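Local coordinates for Alpha/beta hydrolase fold protein (Chitinophaga pinensis, PDB 4PW0) that is of unknown specific function but probably hydrolyses a still unidentified substrate with an alpha/beta hydrolase fold, at residues 107-112 against 260-265; 129-134 against 277-282; 225-230 against 251-256. One frame throughout, in Å; residues are numbered along the deposited sequence.

From the N terminus, the chain first lays down residues 107-112, then 129-134. Both wait for partners from the C-terminal part. Residues 225-230 and 251-256 pair soon after each other. This is interaction 3, which closes a short loop around helix 240-248. Residues 260-265 then return to 107-112 in interaction 1. Finally 277-282 returns to 129-134 in interaction 2. The long loops of interactions 1 and 2 cross, and interaction 3 nests inside both. All three meet on one sheet, where strands 104-109, 127-133, 226-231 and 252-257 lie in that order. Interaction 1 joins the elbow after strand 104-109 to the loop that carries the probable catalytic histidine, and interaction 2 joins the sheet to the last helix.

Interaction 1. Residues 107-112 against 260-265; sequences LGFSLG and AAHGSF
This is a buried aromatic contact, F109 and S110 against H262 and F265, at the C-terminal end of a central strand. It fits the nucleophile elbow of the alpha/beta hydrolase fold, with G108, S110 and G112 in the GxSxG pattern. S110, H262 and D234 probably form the catalytic triad. S110 sits in a strained turn (phi 64°, psi -122°) between strand 104-109 and helix 111-122. A side chain at G108 would run into G112 O.

F109 is the hub. Its CG stands anti to the backbone N (chi1 176°), which carries the ring out toward the histidine loop. F265 meets it edge-to-face, with CE1 3.5 Å above the centre of the F109 ring. H262 O lies at the F109 edge, 3.4 Å from CE1. The H262 ring is nearly parallel to F109 but slid aside, so the two barely overlap. Replacing F109 by an alanine would probably open a gap under F265 and leave the H262 loop less firmly placed. H262 ND1 is hydrogen-bonded to D234, which fixes the turn of the imidazole. On its other side, NE2 lies 3.4 Å from S110 OG, which sits at the edge of the ring and near its plane.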
loop_
_atom_site.group_PDB
_atom_site.type_symbol
_atom_site.label_atom_id
_atom_site.label_comp_id
_atom_site.label_asym_id
_atom_site.label_seq_id
_atom_site.Cartn_x
_atom_site.Cartn_y
_atom_site.Cartn_z
ATOM N N LEU A 107 8.174 -3.363 -14.565
ATOM C CA LEU A 107 8.024 -2.190 -13.682
ATOM C C LEU A 107 8.057 -0.971 -14.594
ATOM O O LEU A 107 9.034 -0.743 -15.301
ATOM C CB LEU A 107 9.171 -2.126 -12.671
ATOM C CG LEU A 107 9.181 -0.943 -11.670
ATOM C CD1 LEU A 107 10.213 -1.251 -10.589
ATOM C CD2 LEU A 107 9.550 0.296 -12.328
ATOM N N GLY A 108 6.987 -0.184 -14.601
ATOM C CA GLY A 108 6.923 0.986 -15.445
ATOM C C GLY A 108 6.691 2.227 -14.585
ATOM O O GLY A 108 5.720 2.275 -13.825
ATOM N N PHE A 109 7.550 3.237 -14.785
ATOM C CA PHE A 109 7.410 4.523 -14.102
ATOM C C PHE A 109 7.013 5.588 -15.120
ATOM O O PHE A 109 7.690 5.764 -16.130
ATOM C CB PHE A 109 8.755 4.872 -13.450
ATOM C CG PHE A 109 8.810 6.247 -12.772
ATOM C CD1 PHE A 109 7.733 6.733 -12.062
ATOM C CD2 PHE A 109 9.977 7.008 -12.811
ATOM C CE1 PHE A 109 7.789 7.972 -11.440
ATOM C CE2 PHE A 109 10.050 8.221 -12.158
ATOM C CZ PHE A 109 8.944 8.709 -11.477
ATOM N N SER A 110 5.898 6.292 -14.861
ATOM C CA SER A 110 5.466 7.459 -15.641
ATOM C C SER A 110 5.166 6.974 -17.091
ATOM O O SER A 110 4.354 6.049 -17.242
ATOM C CB SER A 110 6.499 8.557 -15.522
ATOM O OG SER A 110 6.052 9.680 -16.273
ATOM N N LEU A 111 5.824 7.512 -18.115
ATOM C CA LEU A 111 5.671 6.990 -19.468
ATOM C C LEU A 111 5.815 5.463 -19.515
ATOM O O LEU A 111 5.045 4.762 -20.188
ATOM C CB LEU A 111 6.741 7.642 -20.329
ATOM C CG LEU A 111 6.882 7.095 -21.734
ATOM C CD1 LEU A 111 5.607 7.257 -22.517
ATOM C CD2 LEU A 111 8.035 7.813 -22.434
ATOM N N GLY A 112 6.789 4.921 -18.774
ATOM C CA GLY A 112 6.957 3.506 -18.713
ATOM C C GLY A 112 5.759 2.769 -18.147
ATOM O O GLY A 112 5.492 1.618 -18.513
ATOM N N ALA A 260 3.912 13.350 -0.848
ATOM C CA ALA A 260 4.754 12.980 -1.962
ATOM C C ALA A 260 4.049 13.279 -3.267
ATOM O O ALA A 260 2.855 13.604 -3.284
ATOM C CB ALA A 260 5.138 11.522 -1.838
ATOM N N ALA A 261 4.789 13.180 -4.372
ATOM C CA ALA A 261 4.250 13.623 -5.648
ATOM C C ALA A 261 4.618 12.618 -6.718
ATOM O O ALA A 261 4.654 11.406 -6.458
ATOM C CB ALA A 261 4.765 15.040 -5.958
ATOM N N HIS A 262 4.832 13.084 -7.941
ATOM C CA HIS A 262 5.065 12.194 -9.064
ATOM C C HIS A 262 6.265 11.263 -8.870
ATOM O O HIS A 262 6.264 10.155 -9.398
ATOM C CB HIS A 262 5.181 13.047 -10.314
ATOM C CG HIS A 262 5.448 12.280 -11.558
ATOM N ND1 HIS A 262 4.588 11.329 -12.065
ATOM C CD2 HIS A 262 6.510 12.311 -12.398
ATOM C CE1 HIS A 262 5.102 10.827 -13.172
ATOM N NE2 HIS A 262 6.276 11.381 -13.366
ATOM N N GLY A 263 7.273 11.703 -8.110
ATOM C CA GLY A 263 8.402 10.883 -7.793
ATOM C C GLY A 263 8.302 10.116 -6.502
ATOM O O GLY A 263 9.300 9.915 -5.802
ATOM N N SER A 264 7.107 9.631 -6.172
ATOM C CA SER A 264 6.853 8.923 -4.937
ATOM C C SER A 264 7.936 7.908 -4.523
ATOM O O SER A 264 8.400 7.888 -3.375
ATOM C CB SER A 264 5.485 8.194 -5.036
ATOM O OG SER A 264 5.484 7.212 -6.044
ATOM N N PHE A 265 8.304 7.022 -5.441
ATOM C CA PHE A 265 9.260 5.970 -5.095
ATOM C C PHE A 265 10.689 6.494 -4.888
ATOM O O PHE A 265 11.460 5.866 -4.183
ATOM C CB PHE A 265 9.190 4.738 -6.003
ATOM C CG PHE A 265 9.716 4.835 -7.406
ATOM C CD1 PHE A 265 10.016 5.998 -8.067
ATOM C CD2 PHE A 265 9.898 3.630 -8.101
ATOM C CE1 PHE A 265 10.502 6.013 -9.380
ATOM C CE2 PHE A 265 10.366 3.655 -9.405
ATOM C CZ PHE A 265 10.687 4.820 -10.034
#

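Interaction 2. Residues 129-134 against 277-282; sequences KIIIVG and EYFLDS
K129 reaches from its strand along the F279 side chain to the C-terminal part of helix 269-282. Its CG lies beside the backbone N (chi1 -62°), and the chain is extended from there to NZ. The ammonium group gives hydrogen bonds to two successive carbonyl oxygens, F279 O at 2.8 Å and L280 O at 3.0 Å. The two are met differently. NZ lies in the carbonyl plane of F279 but well above that of L280. Y283 O and a water, the latter 2.9 Å from K129 NZ, also accept. With four acceptors for three N-H groups, at least one hydrogen must be shared, and L280 O is a likely sharer. The water passes on a weak bond to D281 O. The positive charge would probably be favoured here by the partial negative charge of the helix end.

In the alpha/beta hydrolase fold the last helix packs on the central sheet, and here helix 269-282 runs along strand 127-133 in nearly the opposite direction. The axes of the short segments make 168° and are 9.5 Å apart at closest.

F279 fills the space between them. Its CE2 lies 3.8 Å from K129 CB, and K129 CD stands over one face of the ring, toward the rim. Any cation-pi attraction from NZ is long and at most weak. I131 CG1 touches F279 CE2 at 3.9 Å, the two passing side by side and pointing opposite ways. L280 comes in beside F279. Its CD2 meets I131 CD1 at 4.0 Å, with L280 roughly perpendicular to I131. L280 also packs on R64.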
loop_
_atom_site.group_PDB
_atom_site.type_symbol
_atom_site.label_atom_id
_atom_site.label_comp_id
_atom_site.label_asym_id
_atom_site.label_seq_id
_atom_site.Cartn_x
_atom_site.Cartn_y
_atom_site.Cartn_z
ATOM N N LYS A 129 3.955 -10.484 -13.603
ATOM C CA LYS A 129 3.409 -9.449 -12.705
ATOM C C LYS A 129 3.824 -8.072 -13.209
ATOM O O LYS A 129 4.840 -7.913 -13.895
ATOM C CB LYS A 129 3.956 -9.642 -11.289
ATOM C CG LYS A 129 3.553 -10.992 -10.669
ATOM C CD LYS A 129 4.016 -11.126 -9.224
ATOM C CE LYS A 129 3.798 -12.480 -8.662
ATOM N NZ LYS A 129 4.184 -12.705 -7.275
ATOM N N ILE A 130 3.030 -7.084 -12.804
ATOM C CA ILE A 130 3.185 -5.707 -13.280
ATOM C C ILE A 130 3.271 -4.748 -12.091
ATOM O O ILE A 130 2.448 -4.814 -11.175
ATOM C CB ILE A 130 1.963 -5.309 -14.125
ATOM C CG1 ILE A 130 1.763 -6.294 -15.283
ATOM C CG2 ILE A 130 2.021 -3.874 -14.601
ATOM C CD1 ILE A 130 0.472 -6.051 -16.043
ATOM N N ILE A 131 4.240 -3.823 -12.152
ATOM C CA ILE A 131 4.319 -2.696 -11.206
ATOM C C ILE A 131 4.174 -1.404 -12.010
ATOM O O ILE A 131 4.883 -1.221 -13.002
ATOM C CB ILE A 131 5.649 -2.689 -10.449
ATOM C CG1 ILE A 131 5.854 -4.013 -9.721
ATOM C CG2 ILE A 131 5.699 -1.505 -9.487
ATOM C CD1 ILE A 131 7.313 -4.372 -9.554
ATOM N N ILE A 132 3.262 -0.530 -11.575
ATOM C CA ILE A 132 2.999 0.759 -12.196
ATOM C C ILE A 132 3.279 1.820 -11.141
ATOM O O ILE A 132 2.655 1.798 -10.080
ATOM C CB ILE A 132 1.557 0.893 -12.708
ATOM C CG1 ILE A 132 1.264 -0.143 -13.768
ATOM C CG2 ILE A 132 1.302 2.318 -13.208
ATOM C CD1 ILE A 132 -0.189 -0.231 -14.159
ATOM N N VAL A 133 4.180 2.743 -11.458
ATOM C CA VAL A 133 4.527 3.846 -10.544
ATOM C C VAL A 133 4.231 5.159 -11.244
ATOM O O VAL A 133 4.669 5.361 -12.378
ATOM C CB VAL A 133 5.997 3.817 -10.128
ATOM C CG1 VAL A 133 6.297 4.916 -9.135
ATOM C CG2 VAL A 133 6.380 2.440 -9.605
ATOM N N GLY A 134 3.510 6.062 -10.581
ATOM C CA GLY A 134 3.385 7.408 -11.111
ATOM C C GLY A 134 2.769 7.482 -12.493
ATOM O O GLY A 134 3.300 8.207 -13.364
ATOM N N GLU A 277 9.371 -6.078 -3.454
ATOM C CA GLU A 277 10.004 -7.369 -3.301
ATOM C C GLU A 277 8.998 -8.412 -2.823
ATOM O O GLU A 277 8.967 -9.544 -3.352
ATOM C CB GLU A 277 11.191 -7.217 -2.337
ATOM C CG GLU A 277 11.891 -8.459 -1.939
ATOM C CD GLU A 277 13.043 -8.023 -1.054
ATOM O OE1 GLU A 277 12.789 -7.290 -0.052
ATOM O OE2 GLU A 277 14.188 -8.334 -1.406
ATOM N N TYR A 278 8.153 -8.087 -1.841
ATOM C CA TYR A 278 7.129 -8.990 -1.446
ATOM C C TYR A 278 6.167 -9.327 -2.587
ATOM O O TYR A 278 5.791 -10.494 -2.836
ATOM C CB TYR A 278 6.343 -8.500 -0.193
ATOM C CG TYR A 278 5.298 -9.487 0.218
ATOM C CD1 TYR A 278 5.627 -10.572 1.054
ATOM C CD2 TYR A 278 4.022 -9.443 -0.299
ATOM C CE1 TYR A 278 4.674 -11.511 1.343
ATOM C CE2 TYR A 278 3.079 -10.424 -0.033
ATOM C CZ TYR A 278 3.433 -11.459 0.811
ATOM O OH TYR A 278 2.503 -12.462 1.046
ATOM N N PHE A 279 5.703 -8.276 -3.264
ATOM C CA PHE A 279 4.793 -8.461 -4.357
ATOM C C PHE A 279 5.354 -9.455 -5.388
ATOM O O PHE A 279 4.676 -10.385 -5.770
ATOM C CB PHE A 279 4.489 -7.112 -4.995
ATOM C CG PHE A 279 3.695 -7.191 -6.277
ATOM C CD1 PHE A 279 2.348 -7.538 -6.262
ATOM C CD2 PHE A 279 4.282 -6.905 -7.488
ATOM C CE1 PHE A 279 1.612 -7.590 -7.442
ATOM C CE2 PHE A 279 3.561 -6.951 -8.673
ATOM C CZ PHE A 279 2.235 -7.294 -8.635
ATOM N N LEU A 280 6.579 -9.231 -5.818
ATOM C CA LEU A 280 7.166 -10.103 -6.851
ATOM C C LEU A 280 7.457 -11.509 -6.347
ATOM O O LEU A 280 7.201 -12.471 -7.091
ATOM C CB LEU A 280 8.421 -9.484 -7.405
ATOM C CG LEU A 280 8.223 -8.187 -8.181
ATOM C CD1 LEU A 280 9.569 -7.649 -8.594
ATOM C CD2 LEU A 280 7.307 -8.368 -9.395
ATOM N N ASP A 281 7.931 -11.623 -5.111
ATOM C CA ASP A 281 8.344 -12.943 -4.644
ATOM C C ASP A 281 7.199 -13.774 -4.133
ATOM O O ASP A 281 7.260 -15.010 -4.233
ATOM C CB ASP A 281 9.467 -12.812 -3.626
ATOM C CG ASP A 281 10.737 -12.297 -4.254
ATOM O OD1 ASP A 281 10.875 -12.430 -5.490
ATOM O OD2 ASP A 281 11.591 -11.749 -3.527
ATOM N N SER A 282 6.128 -13.127 -3.638
ATOM C CA SER A 282 5.143 -13.849 -2.874
ATOM C C SER A 282 3.676 -13.656 -3.193
ATOM O O SER A 282 2.878 -14.542 -2.884
ATOM C CB SER A 282 5.383 -13.538 -1.399
ATOM O OG SER A 282 6.638 -13.996 -0.931
HETATM O O HOH W 1 5.046 -15.382 -6.708
#

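Interaction 3. Residues 225-230 against 251-256; sequences PVFVVQ and DAILSL
The carbonyl oxygen of I253 takes the N-H of V228 at 2.8 Å. The bond is almost straight (174° at the hydrogen) and lies nearly along the C=O direction. The CA-H of F227 approaches the same oxygen more loosely. V226 O is gripped in the same way by I253 N, also at 2.8 Å, and by the CA-H of A252. The pattern continues along both strands. V226 N bonds to D251 O, S255 N to V228 O, and Q230 N to S255 O at a longer 3.1 Å. The two strands run parallel. The axes of segments 226-230 and 252-256 approach to 4.6 Å and cross at -19°.

On one face, V226 rests on A252 and V228 on L254. V228 CG1 lies 3.7 Å from L254 CD1. Q230 CB meets L256 CD2, also at 3.7 Å. Helix 240-248 covers this face through S242 and F246. The Q230 chain bends at chi2 (54°), and its NE2 is hydrogen-bonded to D234, the probable triad acid. This is consistent with a second-shell role in positioning D234.

On the other face, F227 CD1 packs against I253 CG2, a contact that is less certain because F227 has two modelled positions. Helix 269-282 covers F227 and V229. At the start of the pair, D251 OD2 packs on P225 CB, while D251 OD1 bonds to Y283 OH.

L254, S255 and L256 also pair antiparallel with a strand of the second subunit, so the sheet runs on through the dimer. Within the chain, strand 226-231, helix 240-248 and strand 252-257 form the beta-alpha-beta crossover that ends the sheet of the alpha/beta hydrolase fold.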
loop_
_atom_site.group_PDB
_atom_site.type_symbol
_atom_site.label_atom_id
_atom_site.label_comp_id
_atom_site.label_asym_id
_atom_site.label_seq_id
_atom_site.Cartn_x
_atom_site.Cartn_y
_atom_site.Cartn_z
ATOM N N PRO A 225 -1.594 -9.928 -11.846
ATOM C CA PRO A 225 -1.360 -9.181 -10.592
ATOM C C PRO A 225 -0.629 -7.854 -10.891
ATOM O O PRO A 225 0.357 -7.838 -11.641
ATOM C CB PRO A 225 -0.463 -10.106 -9.786
ATOM C CG PRO A 225 -0.520 -11.441 -10.476
ATOM C CD PRO A 225 -0.770 -11.133 -11.914
ATOM N N VAL A 226 -1.130 -6.774 -10.301
ATOM C CA VAL A 226 -0.554 -5.448 -10.501
ATOM C C VAL A 226 -0.312 -4.814 -9.150
ATOM O O VAL A 226 -1.152 -4.924 -8.236
ATOM C CB VAL A 226 -1.486 -4.533 -11.338
ATOM C CG1 VAL A 226 -0.822 -3.185 -11.629
ATOM C CG2 VAL A 226 -1.853 -5.209 -12.658
ATOM N N PHE A 227 0.793 -4.075 -9.040
ATOM C CA PHE A 227 1.063 -3.272 -7.856
ATOM C C PHE A 227 1.187 -1.829 -8.327
ATOM O O PHE A 227 2.071 -1.521 -9.161
ATOM C CB PHE A 227 2.353 -3.749 -7.230
ATOM C CG PHE A 227 2.808 -2.965 -6.038
ATOM C CD1 PHE A 227 1.886 -2.416 -5.140
ATOM C CD2 PHE A 227 4.150 -2.787 -5.804
ATOM C CE1 PHE A 227 2.311 -1.745 -4.000
ATOM C CE2 PHE A 227 4.581 -2.129 -4.665
ATOM C CZ PHE A 227 3.669 -1.575 -3.790
ATOM N N VAL A 228 0.295 -0.961 -7.847
ATOM C CA VAL A 228 0.220 0.438 -8.301
ATOM C C VAL A 228 0.726 1.291 -7.130
ATOM O O VAL A 228 0.189 1.198 -6.029
ATOM C CB VAL A 228 -1.217 0.841 -8.642
ATOM C CG1 VAL A 228 -1.265 2.289 -9.061
ATOM C CG2 VAL A 228 -1.839 -0.044 -9.727
ATOM N N VAL A 229 1.714 2.141 -7.408
ATOM C CA VAL A 229 2.302 3.036 -6.396
ATOM C C VAL A 229 2.166 4.489 -6.869
ATOM O O VAL A 229 2.391 4.831 -8.047
ATOM C CB VAL A 229 3.789 2.707 -6.183
ATOM C CG1 VAL A 229 4.483 3.725 -5.277
ATOM C CG2 VAL A 229 3.940 1.303 -5.631
ATOM N N GLN A 230 1.800 5.358 -5.934
ATOM C CA GLN A 230 1.655 6.784 -6.230
ATOM C C GLN A 230 1.837 7.592 -4.950
ATOM O O GLN A 230 1.688 7.051 -3.849
ATOM C CB GLN A 230 0.285 6.986 -6.884
ATOM C CG GLN A 230 -0.092 8.389 -7.330
ATOM C CD GLN A 230 0.935 9.003 -8.246
ATOM O OE1 GLN A 230 2.023 9.386 -7.782
ATOM N NE2 GLN A 230 0.627 9.153 -9.518
ATOM N N ASP A 251 -7.054 -7.283 -10.230
ATOM C CA ASP A 251 -6.106 -7.824 -9.253
ATOM C C ASP A 251 -4.948 -6.864 -8.981
ATOM O O ASP A 251 -3.793 -7.223 -9.127
ATOM C CB ASP A 251 -5.574 -9.205 -9.682
ATOM C CG ASP A 251 -4.812 -9.915 -8.587
ATOM O OD1 ASP A 251 -5.095 -9.629 -7.385
ATOM O OD2 ASP A 251 -3.926 -10.753 -8.924
ATOM N N ALA A 252 -5.299 -5.642 -8.608
ATOM C CA ALA A 252 -4.274 -4.646 -8.257
ATOM C C ALA A 252 -4.262 -4.352 -6.766
ATOM O O ALA A 252 -5.313 -4.144 -6.135
ATOM C CB ALA A 252 -4.456 -3.326 -9.022
ATOM N N ILE A 253 -3.038 -4.280 -6.237
ATOM C CA ILE A 253 -2.799 -3.701 -4.913
ATOM C C ILE A 253 -2.403 -2.232 -5.130
ATOM O O ILE A 253 -1.616 -1.926 -6.023
ATOM C CB ILE A 253 -1.637 -4.430 -4.195
ATOM C CG1 ILE A 253 -1.926 -5.894 -3.961
ATOM C CG2 ILE A 253 -1.235 -3.706 -2.928
ATOM C CD1 ILE A 253 -0.688 -6.748 -3.787
ATOM N N LEU A 254 -2.966 -1.328 -4.335
ATOM C CA LEU A 254 -2.567 0.078 -4.387
ATOM C C LEU A 254 -1.769 0.426 -3.149
ATOM O O LEU A 254 -2.162 0.037 -2.028
ATOM C CB LEU A 254 -3.810 0.991 -4.387
ATOM C CG LEU A 254 -3.584 2.481 -4.488
ATOM C CD1 LEU A 254 -2.943 2.879 -5.796
ATOM C CD2 LEU A 254 -4.902 3.223 -4.291
ATOM N N SER A 255 -0.719 1.221 -3.311
ATOM C CA SER A 255 -0.017 1.900 -2.210
ATOM C C SER A 255 0.067 3.390 -2.520
ATOM O O SER A 255 0.545 3.758 -3.596
ATOM C CB SER A 255 1.429 1.352 -2.100
ATOM O OG SER A 255 1.549 0.052 -1.493
ATOM N N LEU A 256 -0.391 4.224 -1.588
ATOM C CA LEU A 256 -0.185 5.659 -1.691
ATOM C C LEU A 256 0.734 6.128 -0.562
ATOM O O LEU A 256 0.576 5.744 0.609
ATOM C CB LEU A 256 -1.487 6.447 -1.628
ATOM C CG LEU A 256 -2.546 6.121 -2.656
ATOM C CD1 LEU A 256 -3.754 7.021 -2.471
ATOM C CD2 LEU A 256 -1.992 6.223 -4.052
#